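Local coordinates for protein probable glutathione reductase (Sinorhizobium meliloti, PDB 4DNA) that probably catalyses the NADPH-dependent reduction of glutathione disulfide to glutathione, as a homodimer carrying one FAD per subunit, at residues A68-T73 with P377-L382; R215-A220 with H406-D411; T42-G47 with A93-L98; K83-K88 with A163-A168. All blocks are in the same frame, centred on the assembly; numbering follows the deposited sequence.

In the fold
The segments run 42-47, 68-73, 83-88, 93-98, 163-168, 215-220, 377-382 and 406-411 along the chain: contact 1 crosses contacts 2 and 3 and spans contact 4, while contacts 3 and 4 cross and close before contact 2 opens. Contacts 3 and 4, centres about 14 Å apart, share helix 81-106 and meet where R46 O packs on F164 CE2 beside the FAD. Contacts 1 and 2, centres about 20 Å apart, join the Rossmann-type part to the dimerisation domain, contact 2 through strand 402-408. Contact 1 lies about 36 Å from contact 3, centre to centre, but the dimer brings it against contacts 3 and 4: T381 packs on R94, and F70 on L84, of the second subunit.

Contact 1: residues A68-T73 with P377-L382; sequences AGFGWT and PMKATL
L382 lies over one face of the F70 ring, the main apolar packing between the loop 68-73 and the segment 377-382, which leads into helix 380-383. Its methyl CD2 makes a CH-pi contact, 4.1 Å from the ring centroid and only 19° off the normal, though displaced toward the rim. L382 CB adds a van der Waals contact, 3.8 Å from F70 CZ. The two side chains cross at about a right angle. F70 holds CG anti to its carbonyl carbon (chi1 -75°), which carries the ring across to the helix. K379 contributes its aliphatic part: CG comes within 4.0 Å of F70 CE1. Backbone packing completes the contact. L382 CD2 rests 3.6 Å from G69 O, and G69, lacking a side chain, lets its CA come within 5.4 Å of L382 CA. Replacing F70 with an alanine would probably leave L382 CD2 without its aromatic face and open a gap beside K379 CG. The contact ties the loop after helix 48-66 to the dimerisation domain at the dimer interface: F70 also meets F60 and Y56 of the second subunit, and W72 and T73 pair antiparallel with a strand of that subunit.

Contact 2: residues R215-A220 with H406-D411; sequences RGLHAA and HILGHD
The flat group is the peptide linking G216 to L217, and L408 lies on one of its faces. The methyl CD2 of L408 sits almost straight above the carbonyl carbon, 3.5 Å from G216 C, and 3.6 Å from L217 N. It comes over the plane of the peptide rather than at its N-H or C=O ends. The absent side chain of G216 makes this possible, since a beta carbon there would point at L408 and occupy the space its methyl fills. L408 stretches away from strand 402-408 with CG anti to its backbone nitrogen (chi1 179°), which delivers the branched end to the surface of helix 211-223. Its second methyl, CD1, reaches the side chain of L217 more loosely, 4.4 Å from L217 CB. Around this small meeting, P349 and I351 of the same chain touch both leucines, M213 of the same helix packs on L408, and L217 lies about 4 Å, side chain to side chain, from V183, predicted to take part in NAD(+) binding. Backbone bonding stays within each element: G216 O accepts A220 N at 3.1 Å, and L408 pairs with I390 in the sheet. What joins the two segments here is apolar packing alone, so the fit probably depends on shape, with no charge or hydrogen bond between them to fix direction.

Contact 3: residues T42-G47 with A93-L98; sequences TCVIRG and ARLEGL. With FAD (flavin-adenine dinucleotide), chain C.
One methyl, V44 CG1, makes every close contact between the redox-active helix turn 42-47 and helix 81-106, while the same turn grips FAD and bears the disulfide. V44 CG1 lies 3.8 Å from L95 CB and 4.1 Å from L95 CD1, and the two side chains cross obliquely. CG1 is placed there by a first torsion that sets it anti to the backbone nitrogen (chi1 170°). I45 lies farther off and packs on I92 of the same long helix. E96, alongside, turns its carboxylate elsewhere, to a salt bridge with R38. T42 addresses the cofactor: its hydroxyl OG1 donates to FAD O1A at 3.0 Å, and its amide N gives a weak, bent bond to the other non-bridging oxygen of that phosphate, FAD O2A, at 3.2 Å (N-H...O 127°). Next in line, C43 N stands 3.4 Å from the ribityl hydroxyl FAD O2', and G47 CA comes within 3.6 Å of FAD C7 on the dimethylbenzene part of the flavin. C43 SG is bonded to C48 SG, the redox-active disulfide of this reductase family, and C43 packs on H439 of the second subunit, the predicted proton acceptor. T42 lies at the start of helix 41-46, whose positive end would be expected to stabilise the phosphate charge. Thus an apolar face leans on helix 81-106 while the polar face holds phosphate, and C43 lies between the flavin and the second subunit, a placement consistent with its redox role.

Contact 4: residues K83-K88 with A163-A168; sequences KLVAAK and AFDLPA
K88 and D165 meet at about a right angle, the lysine running out from helix 81-106 and the carboxylate hanging from the turn 163-166. Their salt bridge is one-sided: K88 NZ donates to D165 OD1 at 3.2 Å, and OD1 receives it on its syn lone pair, the side of the other oxygen, whereas D165 OD2 stays 4.1 Å from K88 NZ. The lysine does not run straight. Its CG is anti to the backbone nitrogen, and then the chain bends twice, at chi2 (-90°) and chi3 (-54°), which brings the ammonium round to the acid. V85, one turn earlier on the helix, approaches D165 at a slant. Its methyl CG1 lies 3.4 Å from D165 OD1, beside the same oxygen that the lysine holds, while its other methyl, CG2, rests 3.5 Å from F164 O. That carbonyl oxygen is bound by Y54 OH, so the valine packs against an acceptor already supplied with a partner. A methionine in place of K88 would probably leave the D165 carboxylate without its positive mate and let it swing away from the helix. F164 points its ring away from helix 81-106, toward F185 and the edge-to-face ring of Y54, and its side chain comes to about 5 Å from the FAD. The contact thus pins the type I turn after helix 160-163 against helix 81-106, with Y54 of helix 48-66 touching both V85 and K88. L84 and A87 of the same helix pack on F70 and G69 of the second subunit.

Contact 1: residues A68-T73 with P377-L382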
# COMPACT_ATOMS: atom_id res chain seq x y z
N ALA A 68 -14.90 16.75 3.43
CA ALA A 68 -15.30 18.08 3.91
C ALA A 68 -14.08 18.95 4.21
O ALA A 68 -14.03 20.12 3.81
CB ALA A 68 -16.18 17.95 5.14
N GLY A 69 -13.10 18.34 4.86
CA GLY A 69 -11.88 19.04 5.27
C GLY A 69 -10.99 19.42 4.12
O GLY A 69 -9.99 20.11 4.32
N PHE A 70 -11.35 18.98 2.91
CA PHE A 70 -10.60 19.32 1.70
C PHE A 70 -11.33 20.29 0.76
O PHE A 70 -10.99 20.38 -0.42
CB PHE A 70 -10.23 18.04 0.95
CG PHE A 70 -9.11 17.28 1.60
CD1 PHE A 70 -9.36 16.40 2.65
CD2 PHE A 70 -7.80 17.43 1.16
CE1 PHE A 70 -8.32 15.70 3.25
CE2 PHE A 70 -6.77 16.73 1.75
CZ PHE A 70 -7.03 15.86 2.80
N GLY A 71 -12.32 21.02 1.28
CA GLY A 71 -13.00 22.06 0.50
C GLY A 71 -14.17 21.56 -0.33
O GLY A 71 -14.72 22.30 -1.16
N TRP A 72 -14.54 20.30 -0.11
CA TRP A 72 -15.73 19.71 -0.71
C TRP A 72 -16.91 19.85 0.21
O TRP A 72 -16.77 19.79 1.43
CB TRP A 72 -15.52 18.24 -1.01
CG TRP A 72 -14.66 17.95 -2.22
CD1 TRP A 72 -13.28 17.73 -2.24
CD2 TRP A 72 -15.09 17.78 -3.62
NE1 TRP A 72 -12.85 17.46 -3.51
CE2 TRP A 72 -13.88 17.49 -4.39
CE3 TRP A 72 -16.30 17.85 -4.28
CZ2 TRP A 72 -13.92 17.28 -5.76
CZ3 TRP A 72 -16.32 17.64 -5.67
CH2 TRP A 72 -15.16 17.37 -6.39
N THR A 73 -18.08 20.04 -0.38
CA THR A 73 -19.35 19.95 0.32
C THR A 73 -20.12 18.92 -0.48
O THR A 73 -20.48 19.16 -1.64
CB THR A 73 -20.10 21.30 0.31
OG1 THR A 73 -19.15 22.37 0.33
CG2 THR A 73 -21.01 21.43 1.52
N PRO A 377 -2.37 9.68 10.42
CA PRO A 377 -2.13 9.62 8.97
C PRO A 377 -2.21 11.01 8.36
O PRO A 377 -2.97 11.85 8.87
CB PRO A 377 -3.29 8.76 8.45
CG PRO A 377 -3.76 7.98 9.62
CD PRO A 377 -3.51 8.84 10.82
N MSE A 378 -1.44 11.27 7.30
CA MSE A 378 -1.38 12.60 6.70
C MSE A 378 -2.74 13.16 6.40
O MSE A 378 -3.01 14.31 6.69
CB MSE A 378 -0.56 12.61 5.41
CG MSE A 378 0.13 13.98 5.43
SE MSE A 378 0.80 14.53 3.66
CE MSE A 378 2.69 14.60 4.21
N LYS A 379 -3.61 12.35 5.82
CA LYS A 379 -4.94 12.78 5.41
C LYS A 379 -5.70 13.29 6.62
O LYS A 379 -6.40 14.30 6.54
CB LYS A 379 -5.68 11.61 4.75
CG LYS A 379 -6.91 12.00 3.96
CD LYS A 379 -7.73 10.79 3.55
CE LYS A 379 -7.26 10.17 2.24
NZ LYS A 379 -8.43 9.81 1.39
N ALA A 380 -5.55 12.60 7.75
CA ALA A 380 -6.26 12.94 8.99
C ALA A 380 -5.85 14.28 9.52
O ALA A 380 -6.58 14.91 10.27
CB ALA A 380 -6.06 11.87 10.05
N THR A 381 -4.67 14.72 9.11
CA THR A 381 -4.26 16.08 9.38
C THR A 381 -5.33 17.09 8.94
O THR A 381 -5.51 18.11 9.59
CB THR A 381 -2.90 16.37 8.73
OG1 THR A 381 -2.23 17.38 9.49
CG2 THR A 381 -3.05 16.83 7.27
N LEU A 382 -6.04 16.79 7.85
CA LEU A 382 -7.08 17.69 7.34
C LEU A 382 -8.53 17.24 7.53
O LEU A 382 -9.40 18.06 7.81
CB LEU A 382 -6.82 18.03 5.87
CG LEU A 382 -6.37 19.46 5.60
CD1 LEU A 382 -4.97 19.71 6.15
CD2 LEU A 382 -6.43 19.75 4.11

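Contact 2: residues R215-A220 with H406-D411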
# COMPACT_ATOMS: atom_id res chain seq x y z
N ARG A 215 -5.55 -4.42 20.72
CA ARG A 215 -5.98 -3.27 21.50
C ARG A 215 -6.25 -2.06 20.62
O ARG A 215 -7.12 -1.24 20.93
CB ARG A 215 -4.94 -2.91 22.55
CG ARG A 215 -5.03 -3.73 23.82
CD ARG A 215 -3.93 -4.78 23.90
NE ARG A 215 -4.14 -5.69 25.02
CZ ARG A 215 -3.37 -5.78 26.10
NH1 ARG A 215 -3.66 -6.66 27.05
NH2 ARG A 215 -2.30 -5.00 26.24
N GLY A 216 -5.50 -1.96 19.52
CA GLY A 216 -5.60 -0.81 18.64
C GLY A 216 -6.89 -0.83 17.87
O GLY A 216 -7.58 0.19 17.75
N LEU A 217 -7.21 -1.99 17.31
CA LEU A 217 -8.42 -2.15 16.54
C LEU A 217 -9.64 -2.00 17.45
O LEU A 217 -10.56 -1.26 17.13
CB LEU A 217 -8.45 -3.49 15.79
CG LEU A 217 -9.68 -3.65 14.89
CD1 LEU A 217 -9.77 -2.55 13.85
CD2 LEU A 217 -9.73 -5.02 14.24
N HIS A 218 -9.62 -2.71 18.57
CA HIS A 218 -10.65 -2.54 19.59
C HIS A 218 -10.92 -1.07 19.86
O HIS A 218 -12.07 -0.61 19.80
CB HIS A 218 -10.23 -3.27 20.87
CG HIS A 218 -11.30 -3.32 21.92
ND1 HIS A 218 -11.55 -2.29 22.74
CD2 HIS A 218 -12.20 -4.31 22.26
CE1 HIS A 218 -12.57 -2.60 23.55
NE2 HIS A 218 -12.97 -3.84 23.25
N ALA A 219 -9.87 -0.30 20.15
CA ALA A 219 -10.02 1.12 20.42
C ALA A 219 -10.74 1.84 19.28
O ALA A 219 -11.76 2.48 19.52
CB ALA A 219 -8.67 1.77 20.72
N ALA A 220 -10.24 1.70 18.05
CA ALA A 220 -10.78 2.41 16.89
C ALA A 220 -12.23 2.05 16.61
O ALA A 220 -13.03 2.91 16.22
CB ALA A 220 -9.93 2.14 15.66
N HIS A 406 3.94 -5.71 12.09
CA HIS A 406 2.51 -5.55 12.33
C HIS A 406 2.09 -4.14 12.08
O HIS A 406 2.69 -3.20 12.62
CB HIS A 406 2.17 -5.93 13.76
CG HIS A 406 2.87 -7.17 14.24
ND1 HIS A 406 2.39 -8.41 13.99
CD2 HIS A 406 4.06 -7.34 14.94
CE1 HIS A 406 3.23 -9.32 14.52
NE2 HIS A 406 4.25 -8.66 15.10
N ILE A 407 1.06 -3.99 11.25
CA ILE A 407 0.57 -2.70 10.78
C ILE A 407 -0.92 -2.59 11.04
O ILE A 407 -1.68 -3.48 10.65
CB ILE A 407 0.76 -2.50 9.25
CG1 ILE A 407 2.16 -2.92 8.78
CG2 ILE A 407 0.48 -1.05 8.87
CD1 ILE A 407 3.29 -2.04 9.29
N LEU A 408 -1.32 -1.52 11.70
CA LEU A 408 -2.73 -1.18 11.81
C LEU A 408 -2.94 0.15 11.10
O LEU A 408 -2.35 1.16 11.47
CB LEU A 408 -3.13 -1.08 13.28
CG LEU A 408 -4.59 -0.72 13.55
CD1 LEU A 408 -5.52 -1.78 13.00
CD2 LEU A 408 -4.80 -0.55 15.05
N GLY A 409 -3.75 0.15 10.05
CA GLY A 409 -3.94 1.35 9.27
C GLY A 409 -4.08 1.08 7.80
O GLY A 409 -4.10 -0.08 7.36
N HIS A 410 -4.18 2.16 7.03
CA HIS A 410 -4.49 2.10 5.61
C HIS A 410 -3.50 1.32 4.84
O HIS A 410 -2.32 1.64 4.85
CB HIS A 410 -4.63 3.50 5.03
CG HIS A 410 -5.78 4.27 5.63
ND1 HIS A 410 -7.06 4.12 5.20
CD2 HIS A 410 -5.82 5.19 6.68
CE1 HIS A 410 -7.87 4.92 5.93
NE2 HIS A 410 -7.11 5.58 6.83
N ASP A 411 -3.99 0.28 4.17
CA ASP A 411 -3.20 -0.52 3.22
C ASP A 411 -2.27 -1.53 3.91
O ASP A 411 -1.34 -2.06 3.29
CB ASP A 411 -2.41 0.38 2.25
CG ASP A 411 -3.31 1.35 1.49
OD1 ASP A 411 -4.27 0.86 0.84
OD2 ASP A 411 -3.04 2.58 1.56

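Contact 3: residues T42-G47 with A93-L98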
# COMPACT_ATOMS: atom_id res chain seq x y z
N THR A 42 -15.75 -21.16 -1.81
CA THR A 42 -15.99 -20.10 -0.82
C THR A 42 -15.37 -18.75 -1.18
O THR A 42 -16.06 -17.73 -1.18
CB THR A 42 -15.53 -20.50 0.61
OG1 THR A 42 -16.06 -21.78 0.95
CG2 THR A 42 -16.03 -19.50 1.62
N CYS A 43 -14.08 -18.73 -1.49
CA CYS A 43 -13.39 -17.46 -1.67
C CYS A 43 -14.13 -16.58 -2.66
O CYS A 43 -14.44 -15.42 -2.36
CB CYS A 43 -11.94 -17.66 -2.13
SG CYS A 43 -10.98 -16.12 -2.16
N VAL A 44 -14.40 -17.16 -3.83
CA VAL A 44 -15.06 -16.46 -4.92
C VAL A 44 -16.49 -16.11 -4.54
O VAL A 44 -16.92 -14.96 -4.65
CB VAL A 44 -15.06 -17.30 -6.23
CG1 VAL A 44 -15.96 -16.66 -7.29
CG2 VAL A 44 -13.65 -17.47 -6.77
N ILE A 45 -17.24 -17.10 -4.07
CA ILE A 45 -18.68 -16.94 -3.97
C ILE A 45 -19.14 -16.23 -2.71
O ILE A 45 -19.98 -15.35 -2.79
CB ILE A 45 -19.41 -18.26 -4.25
CG1 ILE A 45 -19.62 -18.39 -5.75
CG2 ILE A 45 -20.76 -18.32 -3.54
CD1 ILE A 45 -19.13 -19.69 -6.31
N ARG A 46 -18.57 -16.60 -1.57
CA ARG A 46 -19.04 -16.10 -0.28
C ARG A 46 -17.90 -15.99 0.75
O ARG A 46 -18.07 -16.29 1.95
CB ARG A 46 -20.22 -16.95 0.22
CG ARG A 46 -20.01 -18.45 0.10
CD ARG A 46 -21.30 -19.23 0.18
NE ARG A 46 -21.00 -20.66 0.14
CZ ARG A 46 -21.87 -21.65 0.35
NH1 ARG A 46 -23.15 -21.40 0.62
NH2 ARG A 46 -21.45 -22.91 0.28
N GLY A 47 -16.75 -15.54 0.27
CA GLY A 47 -15.56 -15.34 1.08
C GLY A 47 -14.78 -14.13 0.61
O GLY A 47 -15.36 -13.04 0.44
N ALA A 93 -20.81 -14.21 -10.53
CA ALA A 93 -21.28 -15.00 -11.67
C ALA A 93 -20.26 -14.96 -12.80
O ALA A 93 -19.98 -16.00 -13.40
CB ALA A 93 -22.64 -14.51 -12.16
N ARG A 94 -19.70 -13.78 -13.06
CA ARG A 94 -18.65 -13.61 -14.07
C ARG A 94 -17.41 -14.43 -13.70
O ARG A 94 -16.88 -15.15 -14.54
CB ARG A 94 -18.28 -12.14 -14.21
CG ARG A 94 -17.29 -11.84 -15.32
CD ARG A 94 -16.83 -10.39 -15.31
NE ARG A 94 -15.82 -10.13 -14.28
CZ ARG A 94 -14.51 -10.38 -14.40
NH1 ARG A 94 -14.02 -10.93 -15.51
NH2 ARG A 94 -13.69 -10.10 -13.39
N LEU A 95 -16.98 -14.33 -12.45
CA LEU A 95 -15.84 -15.11 -11.97
C LEU A 95 -16.13 -16.59 -12.06
O LEU A 95 -15.36 -17.33 -12.70
CB LEU A 95 -15.45 -14.73 -10.55
CG LEU A 95 -14.73 -13.38 -10.34
CD1 LEU A 95 -14.28 -13.24 -8.88
CD2 LEU A 95 -13.55 -13.18 -11.29
N GLU A 96 -17.24 -17.03 -11.45
CA GLU A 96 -17.70 -18.43 -11.55
C GLU A 96 -17.51 -18.95 -12.97
O GLU A 96 -16.97 -20.03 -13.16
CB GLU A 96 -19.17 -18.59 -11.13
CG GLU A 96 -19.75 -19.98 -11.41
CD GLU A 96 -21.17 -20.20 -10.88
OE1 GLU A 96 -21.97 -19.24 -10.74
OE2 GLU A 96 -21.50 -21.38 -10.60
N GLY A 97 -17.95 -18.15 -13.94
CA GLY A 97 -17.91 -18.54 -15.34
C GLY A 97 -16.51 -18.65 -15.89
O GLY A 97 -16.23 -19.50 -16.73
N LEU A 98 -15.62 -17.78 -15.42
CA LEU A 98 -14.24 -17.81 -15.86
C LEU A 98 -13.52 -19.05 -15.38
O LEU A 98 -12.70 -19.61 -16.10
CB LEU A 98 -13.48 -16.57 -15.39
CG LEU A 98 -13.75 -15.25 -16.09
CD1 LEU A 98 -13.06 -14.15 -15.31
CD2 LEU A 98 -13.28 -15.28 -17.53
PA FAD C . -13.55 -24.13 -0.83
O1A FAD C . -14.17 -24.09 0.55
O2A FAD C . -13.10 -22.88 -1.56
O5B FAD C . -14.55 -24.90 -1.83
C5B FAD C . -14.63 -26.33 -1.89
C4B FAD C . -15.88 -26.63 -2.71
O4B FAD C . -16.28 -28.00 -2.63
C3B FAD C . -17.04 -25.80 -2.21
O3B FAD C . -17.52 -24.99 -3.29
C2B FAD C . -18.05 -26.82 -1.71
O2B FAD C . -19.39 -26.38 -1.95
C1B FAD C . -17.70 -28.07 -2.50
N9A FAD C . -18.05 -29.34 -1.82
C8A FAD C . -18.04 -29.52 -0.49
N7A FAD C . -18.37 -30.79 -0.15
C5A FAD C . -18.58 -31.45 -1.29
C6A FAD C . -18.95 -32.83 -1.63
N6A FAD C . -19.16 -33.70 -0.60
N1A FAD C . -19.07 -33.16 -2.94
C2A FAD C . -18.86 -32.24 -3.92
N3A FAD C . -18.52 -30.95 -3.68
C4A FAD C . -18.36 -30.50 -2.40
N1 FAD C . -8.91 -16.40 2.61
C2 FAD C . -7.95 -15.51 2.26
O2 FAD C . -6.83 -15.93 1.89
N3 FAD C . -8.18 -14.18 2.29
C4 FAD C . -9.35 -13.65 2.68
O4 FAD C . -9.52 -12.40 2.68
C4X FAD C . -10.45 -14.57 3.08
N5 FAD C . -11.66 -14.11 3.48
C5X FAD C . -12.63 -14.99 3.83
C6 FAD C . -13.88 -14.52 4.24
C7 FAD C . -14.89 -15.41 4.62
C7M FAD C . -16.22 -14.86 5.05
C8 FAD C . -14.64 -16.89 4.57
C8M FAD C . -15.68 -17.90 4.95
C9 FAD C . -13.39 -17.36 4.17
C9A FAD C . -12.39 -16.47 3.80
N10 FAD C . -11.13 -16.96 3.39
C10 FAD C . -10.14 -16.02 3.02
C1' FAD C . -10.89 -18.41 3.37
C2' FAD C . -10.96 -19.02 1.97
O2' FAD C . -12.22 -18.70 1.38
C3' FAD C . -10.73 -20.53 2.03
O3' FAD C . -9.56 -20.78 2.81
C4' FAD C . -10.56 -21.17 0.65
O4' FAD C . -11.78 -21.07 -0.08
C5' FAD C . -10.16 -22.63 0.77
O5' FAD C . -10.70 -23.34 -0.34
P FAD C . -10.83 -24.95 -0.41
O1P FAD C . -9.98 -25.47 -1.56
O2P FAD C . -10.67 -25.53 0.97
O3P FAD C . -12.35 -25.20 -0.86

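Contact 4: residues K83-K88 with A163-A168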
# COMPACT_ATOMS: atom_id res chain seq x y z
N LYS A 83 -28.80 -2.86 -4.38
CA LYS A 83 -27.94 -2.58 -5.51
C LYS A 83 -26.53 -3.18 -5.38
O LYS A 83 -25.99 -3.72 -6.36
CB LYS A 83 -27.93 -1.09 -5.83
CG LYS A 83 -28.92 -0.78 -6.94
CD LYS A 83 -29.62 0.55 -6.79
CE LYS A 83 -30.59 0.76 -7.94
NZ LYS A 83 -31.62 1.79 -7.61
N LEU A 84 -25.97 -3.12 -4.18
CA LEU A 84 -24.71 -3.76 -3.85
C LEU A 84 -24.80 -5.25 -4.10
O LEU A 84 -24.10 -5.78 -4.96
CB LEU A 84 -24.35 -3.51 -2.39
CG LEU A 84 -22.99 -4.08 -1.94
CD1 LEU A 84 -21.89 -3.52 -2.83
CD2 LEU A 84 -22.71 -3.78 -0.48
N VAL A 85 -25.66 -5.94 -3.34
CA VAL A 85 -25.87 -7.37 -3.50
C VAL A 85 -26.01 -7.75 -4.99
O VAL A 85 -25.47 -8.77 -5.43
CB VAL A 85 -27.09 -7.85 -2.71
CG1 VAL A 85 -27.22 -9.36 -2.77
CG2 VAL A 85 -26.99 -7.43 -1.26
N ALA A 86 -26.71 -6.93 -5.77
CA ALA A 86 -26.89 -7.24 -7.18
C ALA A 86 -25.57 -7.07 -7.93
O ALA A 86 -25.14 -7.97 -8.67
CB ALA A 86 -27.99 -6.39 -7.79
N ALA A 87 -24.90 -5.94 -7.69
CA ALA A 87 -23.60 -5.66 -8.29
C ALA A 87 -22.63 -6.78 -7.96
O ALA A 87 -21.79 -7.14 -8.79
CB ALA A 87 -23.07 -4.33 -7.79
N LYS A 88 -22.75 -7.34 -6.76
CA LYS A 88 -21.91 -8.46 -6.34
C LYS A 88 -22.20 -9.74 -7.12
O LYS A 88 -21.27 -10.38 -7.60
CB LYS A 88 -22.05 -8.68 -4.83
CG LYS A 88 -21.10 -9.70 -4.22
CD LYS A 88 -21.70 -11.08 -4.25
CE LYS A 88 -23.06 -11.08 -3.58
NZ LYS A 88 -23.87 -12.24 -4.03
N ALA A 163 -25.03 -13.73 5.06
CA ALA A 163 -24.75 -12.34 5.37
C ALA A 163 -24.74 -11.52 4.10
O ALA A 163 -25.40 -10.47 4.01
CB ALA A 163 -23.44 -12.21 6.11
N PHE A 164 -24.02 -12.00 3.10
CA PHE A 164 -23.91 -11.28 1.84
C PHE A 164 -25.25 -11.08 1.16
O PHE A 164 -25.44 -10.10 0.43
CB PHE A 164 -22.95 -11.99 0.89
CG PHE A 164 -21.56 -12.09 1.41
CD1 PHE A 164 -20.75 -10.95 1.51
CD2 PHE A 164 -21.04 -13.31 1.81
CE1 PHE A 164 -19.46 -11.03 1.99
CE2 PHE A 164 -19.75 -13.40 2.29
CZ PHE A 164 -18.95 -12.26 2.37
N ASP A 165 -26.18 -12.00 1.41
CA ASP A 165 -27.42 -12.05 0.65
C ASP A 165 -28.69 -11.82 1.46
O ASP A 165 -29.77 -12.25 1.03
CB ASP A 165 -27.54 -13.38 -0.10
CG ASP A 165 -26.54 -13.52 -1.24
OD1 ASP A 165 -26.27 -12.52 -1.94
OD2 ASP A 165 -26.03 -14.64 -1.43
N LEU A 166 -28.59 -11.16 2.60
CA LEU A 166 -29.81 -10.84 3.35
C LEU A 166 -30.81 -10.15 2.41
O LEU A 166 -30.41 -9.30 1.61
CB LEU A 166 -29.52 -9.96 4.56
CG LEU A 166 -28.72 -10.60 5.69
CD1 LEU A 166 -28.22 -9.54 6.64
CD2 LEU A 166 -29.58 -11.61 6.42
N PRO A 167 -32.09 -10.52 2.49
CA PRO A 167 -33.10 -9.89 1.64
C PRO A 167 -33.29 -8.39 1.89
O PRO A 167 -33.78 -7.67 1.02
CB PRO A 167 -34.38 -10.67 1.98
CG PRO A 167 -33.88 -12.01 2.39
CD PRO A 167 -32.63 -11.71 3.17
N ALA A 168 -32.91 -7.94 3.08
CA ALA A 168 -32.91 -6.51 3.41
C ALA A 168 -31.76 -6.22 4.36
O ALA A 168 -31.20 -7.12 5.00
CB ALA A 168 -34.22 -6.09 4.04